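Sulfatase (Bacteroides fragilis CAG:558, PDB 6USS) probably hydrolyses aryl sulfate esters as a calcium-dependent arylsulfatase of the human gut microbiota. Local coordinates at residues L195-L199 / G200-Y204; G280-P283 / K284-A287; L149-I152 / L153-G157; L243-A246 / K247-Q251; D481-K484 / H485-D489. The protein carries 1 engineered substitution. One frame throughout, in Å; residues are numbered along the deposited sequence.

Interaction 1 (L195-L199 / G200-Y204)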
loop_
_atom_site.group_PDB
_atom_site.type_symbol
_atom_site.label_atom_id
_atom_site.label_comp_id
_atom_site.label_asym_id
_atom_site.label_seq_id
_atom_site.Cartn_x
_atom_site.Cartn_y
_atom_site.Cartn_z
ATOM N N LEU A 195 8.636 6.866 -20.463
ATOM C CA LEU A 195 8.518 8.167 -19.823
ATOM C C LEU A 195 8.522 9.255 -20.879
ATOM O O LEU A 195 9.275 9.187 -21.855
ATOM C CB LEU A 195 9.637 8.428 -18.811
ATOM C CG LEU A 195 11.026 8.694 -19.368
ATOM C CD1 LEU A 195 11.878 9.377 -18.310
ATOM C CD2 LEU A 195 11.659 7.376 -19.835
ATOM N N ALA A 196 7.691 10.272 -20.653
ATOM C CA ALA A 196 7.541 11.337 -21.633
ATOM C C ALA A 196 8.821 12.158 -21.775
ATOM O O ALA A 196 9.208 12.508 -22.892
ATOM C CB ALA A 196 6.359 12.228 -21.251
ATOM N N SER A 197 9.496 12.466 -20.666
ATOM C CA SER A 197 10.716 13.264 -20.703
ATOM C C SER A 197 11.531 13.024 -19.440
ATOM O O SER A 197 10.976 12.870 -18.354
ATOM C CB SER A 197 10.413 14.757 -20.837
ATOM O OG SER A 197 11.601 15.513 -20.627
ATOM N N TYR A 198 12.855 13.030 -19.591
ATOM C CA TYR A 198 13.749 12.987 -18.440
ATOM C C TYR A 198 13.887 14.345 -17.743
ATOM O O TYR A 198 14.447 14.410 -16.638
ATOM C CB TYR A 198 15.146 12.519 -18.866
ATOM C CG TYR A 198 15.312 11.057 -19.202
ATOM C CD1 TYR A 198 14.866 10.542 -20.419
ATOM C CD2 TYR A 198 15.975 10.193 -18.323
ATOM C CE1 TYR A 198 15.043 9.185 -20.741
ATOM C CE2 TYR A 198 16.161 8.848 -18.629
ATOM C CZ TYR A 198 15.689 8.342 -19.842
ATOM O OH TYR A 198 15.872 7.000 -20.154
ATOM N N LEU A 199 13.400 15.422 -18.359
ATOM C CA LEU A 199 13.731 16.784 -17.952
ATOM C C LEU A 199 12.695 17.327 -16.974
ATOM O O LEU A 199 11.498 17.386 -17.294
ATOM C CB LEU A 199 13.830 17.696 -19.177
ATOM C CG LEU A 199 14.898 17.272 -20.187
ATOM C CD1 LEU A 199 14.913 18.194 -21.382
ATOM C CD2 LEU A 199 16.264 17.260 -19.522
ATOM N N GLY A 200 13.166 17.743 -15.791
ATOM C CA GLY A 200 12.309 18.464 -14.867
ATOM C C GLY A 200 11.784 19.757 -15.454
ATOM O O GLY A 200 10.685 20.209 -15.103
ATOM N N GLU A 201 12.550 20.364 -16.361
ATOM C CA GLU A 201 12.041 21.513 -17.091
ATOM C C GLU A 201 10.777 21.160 -17.864
ATOM O O GLU A 201 9.919 22.024 -18.071
ATOM C CB GLU A 201 13.118 22.057 -18.034
ATOM C CG GLU A 201 14.413 22.462 -17.332
ATOM C CD GLU A 201 15.460 21.335 -17.304
ATOM O OE1 GLU A 201 15.064 20.138 -17.327
ATOM O OE2 GLU A 201 16.679 21.650 -17.262
ATOM N N ASN A 202 10.633 19.905 -18.290
ATOM C CA ASN A 202 9.431 19.484 -18.994
ATOM C C ASN A 202 8.427 18.794 -18.082
ATOM O O ASN A 202 7.500 18.143 -18.576
ATOM C CB ASN A 202 9.788 18.566 -20.167
ATOM C CG ASN A 202 10.568 19.287 -21.256
ATOM O OD1 ASN A 202 10.509 20.512 -21.375
ATOM N ND2 ASN A 202 11.300 18.524 -22.059
ATOM N N ASN A 203 8.590 18.918 -16.767
ATOM C CA ASN A 203 7.701 18.287 -15.789
ATOM C C ASN A 203 7.623 16.779 -15.979
ATOM O O ASN A 203 6.617 16.162 -15.599
ATOM C CB ASN A 203 6.277 18.869 -15.830
ATOM C CG ASN A 203 6.245 20.380 -15.711
ATOM O OD1 ASN A 203 7.129 20.995 -15.112
ATOM N ND2 ASN A 203 5.212 20.988 -16.277
ATOM N N TYR A 204 8.658 16.185 -16.582
ATOM C CA TYR A 204 8.669 14.764 -16.942
ATOM C C TYR A 204 7.449 14.376 -17.773
ATOM O O TYR A 204 7.007 13.219 -17.742
ATOM C CB TYR A 204 8.784 13.873 -15.696
ATOM C CG TYR A 204 9.843 14.375 -14.755
ATOM C CD1 TYR A 204 11.174 14.429 -15.154
ATOM C CD2 TYR A 204 9.517 14.840 -13.481
ATOM C CE1 TYR A 204 12.164 14.918 -14.302
ATOM C CE2 TYR A 204 10.507 15.323 -12.610
ATOM C CZ TYR A 204 11.826 15.365 -13.039
ATOM O OH TYR A 204 12.810 15.855 -12.212
#
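Y204 brings the edge of its ring to the backbone of the preceding residues. The carbonyl oxygen of S197 lies in the ring plane. Y198 O is also near that plane, 3.3 Å from CE1 of Y204. The ring therefore meets these carbonyls through its C-H edge. Its hydroxyl bonds to the carbonyl of T229.

L199 and N202 lie side by side and point the same way. L199 CD1 comes within 3.7 Å of N202 ND2. L199 crosses E201 at a slant, and its CB lies 3.3 Å from E201 OE1. S197 OG sits anti to its own backbone N (chi1 170°). From there it accepts from L199 N at 2.9 Å and from N202 ND2 in a weak bond of 3.3 Å.

The carbonyl of L199 holds the turn from inside. N202 N reaches L199 O at 2.8 Å, from above the carbonyl plane. Y204 N approaches L199 O from the opposite face at 3.2 Å, in a straighter bond.

Y198, between S197 and L199, has its side chain about 7 Å from that of the calcium ligand D42. The S197 hydroxyl and the L199 amide form an ST turn, leading into a tight turn within the long loop between strand 185-187 and helix 231-247.

Interaction 2 (G280-P283 / K284-A287)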
loop_
_atom_site.group_PDB
_atom_site.type_symbol
_atom_site.label_atom_id
_atom_site.label_comp_id
_atom_site.label_asym_id
_atom_site.label_seq_id
_atom_site.Cartn_x
_atom_site.Cartn_y
_atom_site.Cartn_z
ATOM N N GLY A 280 34.747 12.474 -28.302
ATOM C CA GLY A 280 34.665 12.172 -29.712
ATOM C C GLY A 280 33.428 11.429 -30.155
ATOM O O GLY A 280 33.386 10.974 -31.300
ATOM N N LEU A 281 32.424 11.283 -29.303
ATOM C CA LEU A 281 31.243 10.532 -29.691
ATOM C C LEU A 281 30.273 11.410 -30.478
ATOM O O LEU A 281 30.225 12.635 -30.314
ATOM C CB LEU A 281 30.527 9.970 -28.468
ATOM C CG LEU A 281 31.139 8.810 -27.689
ATOM C CD1 LEU A 281 32.461 9.218 -27.021
ATOM C CD2 LEU A 281 30.116 8.366 -26.648
ATOM N N THR A 282 29.505 10.764 -31.350
ATOM C CA THR A 282 28.422 11.436 -32.039
ATOM C C THR A 282 27.378 11.894 -31.023
ATOM O O THR A 282 27.295 11.340 -29.927
ATOM C CB THR A 282 27.794 10.489 -33.042
ATOM O OG1 THR A 282 27.082 9.481 -32.312
ATOM C CG2 THR A 282 28.873 9.831 -33.889
ATOM N N PRO A 283 26.583 12.916 -31.354
ATOM C CA PRO A 283 25.598 13.418 -30.375
ATOM C C PRO A 283 24.667 12.347 -29.839
ATOM O O PRO A 283 24.455 12.270 -28.619
ATOM C CB PRO A 283 24.840 14.484 -31.173
ATOM C CG PRO A 283 25.823 14.961 -32.177
ATOM C CD PRO A 283 26.626 13.744 -32.572
ATOM N N LYS A 284 24.100 11.521 -30.724
ATOM C CA LYS A 284 23.267 10.402 -30.294
ATOM C C LYS A 284 23.999 9.540 -29.275
ATOM O O LYS A 284 23.459 9.220 -28.208
ATOM C CB LYS A 284 22.857 9.557 -31.501
ATOM C CG LYS A 284 21.812 10.179 -32.384
ATOM C CD LYS A 284 21.522 9.260 -33.558
ATOM C CE LYS A 284 20.448 9.823 -34.457
ATOM N NZ LYS A 284 20.936 11.014 -35.160
ATOM N N GLU A 285 25.250 9.181 -29.571
ATOM C CA GLU A 285 25.975 8.306 -28.655
ATOM C C GLU A 285 26.415 9.052 -27.391
ATOM O O GLU A 285 26.473 8.454 -26.312
ATOM C CB GLU A 285 27.168 7.659 -29.373
ATOM C CG GLU A 285 26.787 6.698 -30.521
ATOM C CD GLU A 285 25.850 5.565 -30.096
ATOM O OE1 GLU A 285 26.306 4.623 -29.398
ATOM O OE2 GLU A 285 24.650 5.612 -30.460
ATOM N N ALA A 286 26.708 10.350 -27.487
ATOM C CA ALA A 286 27.008 11.105 -26.276
ATOM C C ALA A 286 25.794 11.175 -25.351
ATOM O O ALA A 286 25.939 11.096 -24.128
ATOM C CB ALA A 286 27.499 12.508 -26.621
ATOM N N ALA A 287 24.585 11.319 -25.909
ATOM C CA ALA A 287 23.397 11.306 -25.059
ATOM C C ALA A 287 23.174 9.928 -24.431
ATOM O O ALA A 287 22.776 9.830 -23.261
ATOM C CB ALA A 287 22.165 11.753 -25.847
#
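The flat carboxylate of E285 leads away from T282, so neither its faces nor its edges make the contact. Its OE2 instead pairs with R333 and accepts from the backbone N of D334. What meets T282 is the aliphatic part of E285: CG lies 3.3 Å from T282 OG1. The two side chains run side by side and point the same way. The puckered ring of P283 leads away from the residues that follow, with CB the nearest of its atoms to K284 N.

T282 OG1 sits between its backbone N and carbonyl carbon (chi1 70°). This turns it to the amide of E285, where it accepts a weak bond of 3.3 Å. T282 is thus the N-cap of helix 283-308. Just before it, G280 has positive phi and closes helix 273-279 with a Schellman motif. One helix stops and the next starts within a few residues.

The first backbone bonds follow at once. A286 N reaches T282 O at 2.7 Å, and A287 N reaches P283 O at 2.9 Å. L281 covers this turn with CD2, 3.7 Å from E285 O. A286 turns its methyl to Y273, Y276 and I277 of the preceding helix. T282 OG1 also bonds to D334.

Interaction 3 (L149-I152 / L153-G157)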
loop_
_atom_site.group_PDB
_atom_site.type_symbol
_atom_site.label_atom_id
_atom_site.label_comp_id
_atom_site.label_asym_id
_atom_site.label_seq_id
_atom_site.Cartn_x
_atom_site.Cartn_y
_atom_site.Cartn_z
ATOM N N LEU A 149 5.889 -11.103 -5.280
ATOM C CA LEU A 149 7.122 -11.198 -4.511
ATOM C C LEU A 149 7.152 -10.188 -3.362
ATOM O O LEU A 149 7.628 -10.504 -2.264
ATOM C CB LEU A 149 8.313 -11.005 -5.444
ATOM C CG LEU A 149 9.712 -10.787 -4.861
ATOM C CD1 LEU A 149 10.225 -11.973 -4.059
ATOM C CD2 LEU A 149 10.668 -10.477 -5.982
ATOM N N ALA A 150 6.652 -8.965 -3.595
ATOM C CA ALA A 150 6.673 -7.939 -2.552
ATOM C C ALA A 150 5.668 -8.229 -1.448
ATOM O O ALA A 150 5.893 -7.837 -0.294
ATOM C CB ALA A 150 6.394 -6.558 -3.151
ATOM N N GLU A 151 4.546 -8.875 -1.787
ATOM C CA GLU A 151 3.580 -9.289 -0.774
ATOM C C GLU A 151 4.200 -10.280 0.205
ATOM O O GLU A 151 3.967 -10.197 1.417
ATOM C CB GLU A 151 2.349 -9.901 -1.447
ATOM C CG GLU A 151 1.112 -10.023 -0.545
ATOM C CD GLU A 151 0.506 -8.655 -0.174
ATOM O OE1 GLU A 151 0.426 -7.775 -1.066
ATOM O OE2 GLU A 151 0.110 -8.467 1.004
ATOM N N ILE A 152 5.000 -11.221 -0.298
ATOM C CA ILE A 152 5.567 -12.247 0.571
ATOM C C ILE A 152 6.635 -11.651 1.477
ATOM O O ILE A 152 6.709 -11.974 2.673
ATOM C CB ILE A 152 6.118 -13.412 -0.270
ATOM C CG1 ILE A 152 5.007 -14.048 -1.105
ATOM C CG2 ILE A 152 6.703 -14.463 0.625
ATOM C CD1 ILE A 152 5.533 -15.143 -1.995
ATOM N N LEU A 153 7.477 -10.772 0.921
ATOM C CA LEU A 153 8.416 -10.017 1.741
ATOM C C LEU A 153 7.676 -9.176 2.778
ATOM O O LEU A 153 8.007 -9.212 3.968
ATOM C CB LEU A 153 9.304 -9.136 0.852
ATOM C CG LEU A 153 10.295 -9.868 -0.056
ATOM C CD1 LEU A 153 10.995 -8.915 -1.011
ATOM C CD2 LEU A 153 11.308 -10.605 0.779
ATOM N N LYS A 154 6.659 -8.421 2.341
ATOM C CA LYS A 154 5.878 -7.590 3.258
ATOM C C LYS A 154 5.267 -8.433 4.374
ATOM O O LYS A 154 5.437 -8.131 5.563
ATOM C CB LYS A 154 4.795 -6.836 2.477
ATOM C CG LYS A 154 3.944 -5.825 3.271
ATOM C CD LYS A 154 2.612 -5.525 2.526
ATOM C CE LYS A 154 1.399 -5.472 3.494
ATOM N NZ LYS A 154 1.620 -4.583 4.742
ATOM N N ASP A 155 4.595 -9.529 4.009
ATOM C CA ASP A 155 3.926 -10.368 4.995
ATOM C C ASP A 155 4.902 -11.083 5.920
ATOM O O ASP A 155 4.492 -11.566 6.981
ATOM C CB ASP A 155 3.028 -11.389 4.294
ATOM C CG ASP A 155 1.892 -10.734 3.474
ATOM O OD1 ASP A 155 1.445 -9.592 3.777
ATOM O OD2 ASP A 155 1.441 -11.386 2.507
ATOM N N ASN A 156 6.182 -11.152 5.561
ATOM C CA ASN A 156 7.193 -11.749 6.424
ATOM C C ASN A 156 8.017 -10.715 7.184
ATOM O O ASN A 156 9.049 -11.070 7.761
ATOM C CB ASN A 156 8.122 -12.650 5.615
ATOM C CG ASN A 156 7.544 -14.027 5.400
ATOM O OD1 ASN A 156 7.813 -14.954 6.169
ATOM N ND2 ASN A 156 6.750 -14.177 4.345
ATOM N N GLY A 157 7.598 -9.445 7.187
ATOM C CA GLY A 157 8.205 -8.440 8.039
ATOM C C GLY A 157 9.060 -7.403 7.347
ATOM O O GLY A 157 9.587 -6.520 8.028
#
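I152 offers its carbonyl oxygen to the side chain of N156. ND2 of N156 donates to I152 O at 2.8 Å, in a nearly straight bond of 164°. The oxygen lies close to the plane of the N156 amide, which fits a well-aimed N-H. The backbone N of N156 adds a weak bond to the same oxygen. I152 and N156 lie side by side, and CG2 of I152 rests 3.7 Å from that ND2.

One residue earlier in each segment, E151 and D155 bring two carboxylates together. E151 OE2 and D155 OD1 are 3.3 Å apart, with the two planes turned 53° from each other. E151 CG is anti to its backbone N (chi1 -164°), and a bend at chi2 brings the acid across to D155. In the backbone, D155 N bonds to E151 O at 2.7 Å.

Further out, Q136 binds E151 OE1, and K154 of the second subunit forms a salt bridge with that oxygen. G157, with positive phi, is the C-prime residue of a Schellman motif that ends helix 149-155. L149 and I152 pack on Y384 and L388.

The close acids, joined by E151 of the second subunit, would probably raise the proton affinity of one of them, while the lysine of the partner chain would offset this.

Interaction 4 (L243-A246 / K247-Q251)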
loop_
_atom_site.group_PDB
_atom_site.type_symbol
_atom_site.label_atom_id
_atom_site.label_comp_id
_atom_site.label_asym_id
_atom_site.label_seq_id
_atom_site.Cartn_x
_atom_site.Cartn_y
_atom_site.Cartn_z
ATOM N N LEU A 243 14.620 5.700 2.307
ATOM C CA LEU A 243 15.558 4.909 3.094
ATOM C C LEU A 243 15.812 5.538 4.463
ATOM O O LEU A 243 15.917 4.823 5.471
ATOM C CB LEU A 243 16.871 4.760 2.327
ATOM C CG LEU A 243 16.899 3.753 1.181
ATOM C CD1 LEU A 243 18.284 3.700 0.540
ATOM C CD2 LEU A 243 16.499 2.380 1.682
ATOM N N ASN A 244 15.922 6.870 4.523
ATOM C CA ASN A 244 16.004 7.522 5.825
ATOM C C ASN A 244 14.761 7.217 6.661
ATOM O O ASN A 244 14.872 6.836 7.831
ATOM C CB ASN A 244 16.224 9.020 5.640
ATOM C CG ASN A 244 17.641 9.336 5.151
ATOM O OD1 ASN A 244 18.609 8.679 5.549
ATOM N ND2 ASN A 244 17.764 10.327 4.274
ATOM N N HIS A 245 13.574 7.314 6.060
ATOM C CA HIS A 245 12.351 6.933 6.760
ATOM C C HIS A 245 12.405 5.474 7.203
ATOM O O HIS A 245 11.978 5.142 8.317
ATOM C CB HIS A 245 11.135 7.187 5.859
ATOM C CG HIS A 245 9.881 7.539 6.598
ATOM N ND1 HIS A 245 8.955 8.434 6.101
ATOM C CD2 HIS A 245 9.390 7.110 7.788
ATOM C CE1 HIS A 245 7.957 8.552 6.963
ATOM N NE2 HIS A 245 8.195 7.759 7.995
ATOM N N ALA A 246 12.954 4.590 6.356
ATOM C CA ALA A 246 13.034 3.170 6.704
ATOM C C ALA A 246 13.941 2.920 7.909
ATOM O O ALA A 246 13.743 1.944 8.645
ATOM C CB ALA A 246 13.521 2.358 5.506
ATOM N N LYS A 247 14.931 3.784 8.132
ATOM C CA LYS A 247 15.758 3.644 9.321
ATOM C C LYS A 247 14.942 3.803 10.608
ATOM O O LYS A 247 15.341 3.274 11.650
ATOM C CB LYS A 247 16.900 4.656 9.268
ATOM C CG LYS A 247 18.190 4.129 8.702
ATOM C CD LYS A 247 19.348 5.049 9.079
ATOM C CE LYS A 247 20.507 4.259 9.737
ATOM N NZ LYS A 247 21.529 5.142 10.419
ATOM N N GLU A 248 13.795 4.494 10.554
ATOM C CA GLU A 248 12.934 4.659 11.728
ATOM C C GLU A 248 12.254 3.362 12.154
ATOM O O GLU A 248 11.848 3.239 13.316
ATOM C CB GLU A 248 11.833 5.690 11.454
ATOM C CG GLU A 248 12.300 7.113 11.207
ATOM C CD GLU A 248 12.867 7.772 12.439
ATOM O OE1 GLU A 248 12.514 7.358 13.569
ATOM O OE2 GLU A 248 13.680 8.702 12.269
ATOM N N TYR A 249 12.071 2.412 11.240
ATOM C CA TYR A 249 11.308 1.209 11.532
ATOM C C TYR A 249 12.249 0.070 11.873
ATOM O O TYR A 249 13.241 -0.158 11.168
ATOM C CB TYR A 249 10.456 0.803 10.339
ATOM C CG TYR A 249 9.473 1.829 9.855
ATOM C CD1 TYR A 249 9.110 2.927 10.635
ATOM C CD2 TYR A 249 8.871 1.672 8.610
ATOM C CE1 TYR A 249 8.173 3.859 10.160
ATOM C CE2 TYR A 249 7.940 2.567 8.139
ATOM C CZ TYR A 249 7.593 3.659 8.901
ATOM O OH TYR A 249 6.674 4.539 8.377
ATOM N N ASN A 250 11.925 -0.665 12.937
ATOM C CA ASN A 250 12.778 -1.778 13.348
ATOM C C ASN A 250 12.373 -3.056 12.600
ATOM O O ASN A 250 11.819 -4.011 13.153
ATOM C CB ASN A 250 12.746 -1.959 14.858
ATOM C CG ASN A 250 13.553 -3.160 15.292
ATOM O OD1 ASN A 250 14.654 -3.396 14.783
ATOM N ND2 ASN A 250 12.988 -3.965 16.187
ATOM N N GLN A 251 12.701 -3.053 11.304
ATOM C CA GLN A 251 12.419 -4.126 10.356
ATOM C C GLN A 251 13.359 -3.950 9.171
ATOM O O GLN A 251 13.774 -2.821 8.882
ATOM C CB GLN A 251 10.943 -4.105 9.885
ATOM C CG GLN A 251 10.419 -2.738 9.432
ATOM C CD GLN A 251 8.976 -2.755 8.902
ATOM O OE1 GLN A 251 8.457 -3.791 8.468
ATOM N NE2 GLN A 251 8.323 -1.598 8.951
#
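H245 and Y249 are brought together by their first torsions. H245 has chi1 at -149°, an unusual setting that swings the imidazole along the helix toward Y249. Y249 CG is anti to its carbonyl carbon (chi1 -58°), which turns the phenol back over the last turn. The rings meet obliquely, with centroids 5.6 Å apart. H245 CD2 and NE2 come up to the hydroxyl of Y249, with NE2 3.6 Å from OH.

Both polar ends have the same outside partner. E176 of the second subunit bonds to the histidine and the tyrosine through one carboxylate oxygen, OE2, so the acid pins the pair from across the dimer.

The carbonyl oxygen of H245 sits over the centre of one face of the Y249 ring, 4.3 Å above its plane. H245 O is also taken by E248 N at 3.0 Å. A246 O accepts from Y249 N at 3.1 Å, and the donor stands well above the carbonyl plane. K247 N bonds to L243 O at 3.0 Å and more weakly to N244 O.

Within the same chain, N244 OD1 accepts from W305 on helix 283-308, and Y249 meets H159 edge-to-face. N250 then forms an inverse gamma turn. The whole is the C-terminal end of helix 231-247, turning into parallel strand 253-258 and pressed against the second subunit.

Interaction 5 (D481-K484 / H485-D489)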
loop_
_atom_site.group_PDB
_atom_site.type_symbol
_atom_site.label_atom_id
_atom_site.label_comp_id
_atom_site.label_asym_id
_atom_site.label_seq_id
_atom_site.Cartn_x
_atom_site.Cartn_y
_atom_site.Cartn_z
ATOM N N ASP A 481 19.950 -34.076 -35.244
ATOM C CA ASP A 481 19.672 -34.730 -33.967
ATOM C C ASP A 481 19.279 -33.705 -32.904
ATOM O O ASP A 481 18.256 -33.851 -32.221
ATOM C CB ASP A 481 20.902 -35.554 -33.524
ATOM C CG ASP A 481 22.292 -34.832 -33.804
ATOM O OD1 ASP A 481 22.489 -34.234 -34.895
ATOM O OD2 ASP A 481 23.215 -34.898 -32.940
ATOM N N ILE A 482 20.073 -32.640 -32.778
ATOM C CA ILE A 482 19.851 -31.651 -31.734
ATOM C C ILE A 482 18.552 -30.898 -31.976
ATOM O O ILE A 482 17.716 -30.760 -31.069
ATOM C CB ILE A 482 21.037 -30.683 -31.671
ATOM C CG1 ILE A 482 22.301 -31.444 -31.263
ATOM C CG2 ILE A 482 20.715 -29.547 -30.729
ATOM C CD1 ILE A 482 23.542 -30.584 -31.166
ATOM N N VAL A 483 18.376 -30.391 -33.203
ATOM C CA VAL A 483 17.219 -29.568 -33.545
ATOM C C VAL A 483 15.931 -30.276 -33.149
ATOM O O VAL A 483 15.027 -29.681 -32.547
ATOM C CB VAL A 483 17.246 -29.217 -35.046
ATOM C CG1 VAL A 483 15.977 -28.499 -35.452
ATOM C CG2 VAL A 483 18.463 -28.355 -35.374
ATOM N N LYS A 484 15.852 -31.574 -33.420
ATOM C CA LYS A 484 14.631 -32.304 -33.101
ATOM C C LYS A 484 14.430 -32.424 -31.597
ATOM O O LYS A 484 13.327 -32.165 -31.095
ATOM C CB LYS A 484 14.644 -33.683 -33.774
ATOM C CG LYS A 484 13.287 -34.386 -33.706
ATOM C CD LYS A 484 13.373 -35.834 -34.144
ATOM C CE LYS A 484 14.336 -36.605 -33.261
ATOM N NZ LYS A 484 14.151 -38.072 -33.386
ATOM N N HIS A 485 15.483 -32.801 -30.864
ATOM C CA HIS A 485 15.329 -32.982 -29.424
ATOM C C HIS A 485 14.973 -31.661 -28.747
ATOM O O HIS A 485 14.024 -31.587 -27.951
ATOM C CB HIS A 485 16.595 -33.579 -28.812
ATOM C CG HIS A 485 16.930 -34.962 -29.307
ATOM N ND1 HIS A 485 18.221 -35.453 -29.335
ATOM C CD2 HIS A 485 16.145 -35.957 -29.795
ATOM C CE1 HIS A 485 18.215 -36.686 -29.814
ATOM N NE2 HIS A 485 16.968 -37.015 -30.103
ATOM N N LEU A 486 15.690 -30.589 -29.097
ATOM C CA LEU A 486 15.359 -29.286 -28.534
ATOM C C LEU A 486 14.011 -28.779 -29.033
ATOM O O LEU A 486 13.305 -28.077 -28.300
ATOM C CB LEU A 486 16.471 -28.278 -28.833
ATOM C CG LEU A 486 17.770 -28.628 -28.134
ATOM C CD1 LEU A 486 18.751 -27.507 -28.368
ATOM C CD2 LEU A 486 17.545 -28.860 -26.638
ATOM N N SER A 487 13.636 -29.113 -30.273
ATOM C CA SER A 487 12.273 -28.837 -30.716
ATOM C C SER A 487 11.253 -29.484 -29.789
ATOM O O SER A 487 10.276 -28.846 -29.378
ATOM C CB SER A 487 12.052 -29.315 -32.158
ATOM O OG SER A 487 12.732 -28.490 -33.091
ATOM N N LYS A 488 11.443 -30.765 -29.482
ATOM C CA LYS A 488 10.498 -31.458 -28.620
ATOM C C LYS A 488 10.554 -30.905 -27.202
ATOM O O LYS A 488 9.517 -30.731 -26.549
ATOM C CB LYS A 488 10.801 -32.960 -28.652
ATOM C CG LYS A 488 9.820 -33.863 -27.898
ATOM C CD LYS A 488 8.354 -33.584 -28.276
ATOM C CE LYS A 488 7.795 -34.480 -29.400
ATOM N NZ LYS A 488 6.300 -34.610 -29.305
ATOM N N ASP A 489 11.765 -30.620 -26.713
ATOM C CA ASP A 489 11.937 -29.990 -25.409
ATOM C C ASP A 489 11.072 -28.732 -25.315
ATOM O O ASP A 489 10.246 -28.590 -24.402
ATOM C CB ASP A 489 13.432 -29.677 -25.196
ATOM C CG ASP A 489 13.764 -29.216 -23.773
ATOM O OD1 ASP A 489 12.839 -28.873 -23.020
ATOM O OD2 ASP A 489 14.961 -29.182 -23.401
#
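H485 lies back over the preceding turn, and each atom of its side chain meets something. CB rests on the backbone, 3.8 Å from I482 O. With chi1 at -63°, CG is anti to the carbonyl carbon and the ring leans toward D481. D481 O then sits over one face of the imidazole, 3.3 Å above its plane and offset toward the rim. CG and ND1 are the ring atoms nearest to that oxygen. ND1 makes no hydrogen bond with it, because the angle is poor. CE1 lies 3.7 Å from D481 O. CD2 also meets K484 CE at 4.0 Å, and NE2 is nearly as close to the same carbon. The lysine chain bends at chi3 and crosses the imidazole obliquely. D481 O is bonded instead by the backbone N of H485, at 3.3 Å.

On another side of the helix, I482 and L486 run side by side and point the same way. I482 CG2 touches L486 CD1 at 3.7 Å. S487 doubles the grip on one carbonyl. Its OG donates to V483 O at 2.6 Å, and its N reaches V483 O at 2.7 Å from the opposite face of the carbonyl plane. S487 OG has a further, weak bond to K460.

Helix 480-496 lies against the four-stranded antiparallel sheet. I482 and L486 pack on W449, and L486 goes on to L451 and V444. V483 rests on L462 of edge strand 460-464. D489 reaches S422 and Y424 of the other edge strand, 422-427.

Overall arrangement
Along the chain the order is interaction 3, 1, 4, 2 and 5. Interactions 3 and 4 are neighbours, with centres 16 Å apart. G157 packs against Q251 between them, and both face the second subunit, so this side of the chain contributes to the dimer interface. Helix 149-155 and helix 231-247 lead toward strands 159-164 and 253-258, which pair in the large mixed sheet. Interaction 1 lies in the loop before helix 231-247, nearer the calcium site. Interaction 2 starts helix 283-308, with its centre about 21 Å from that of interaction 1. Interaction 5 stands apart on the small antiparallel sheet, with its centre about 52 Å from that of interaction 4.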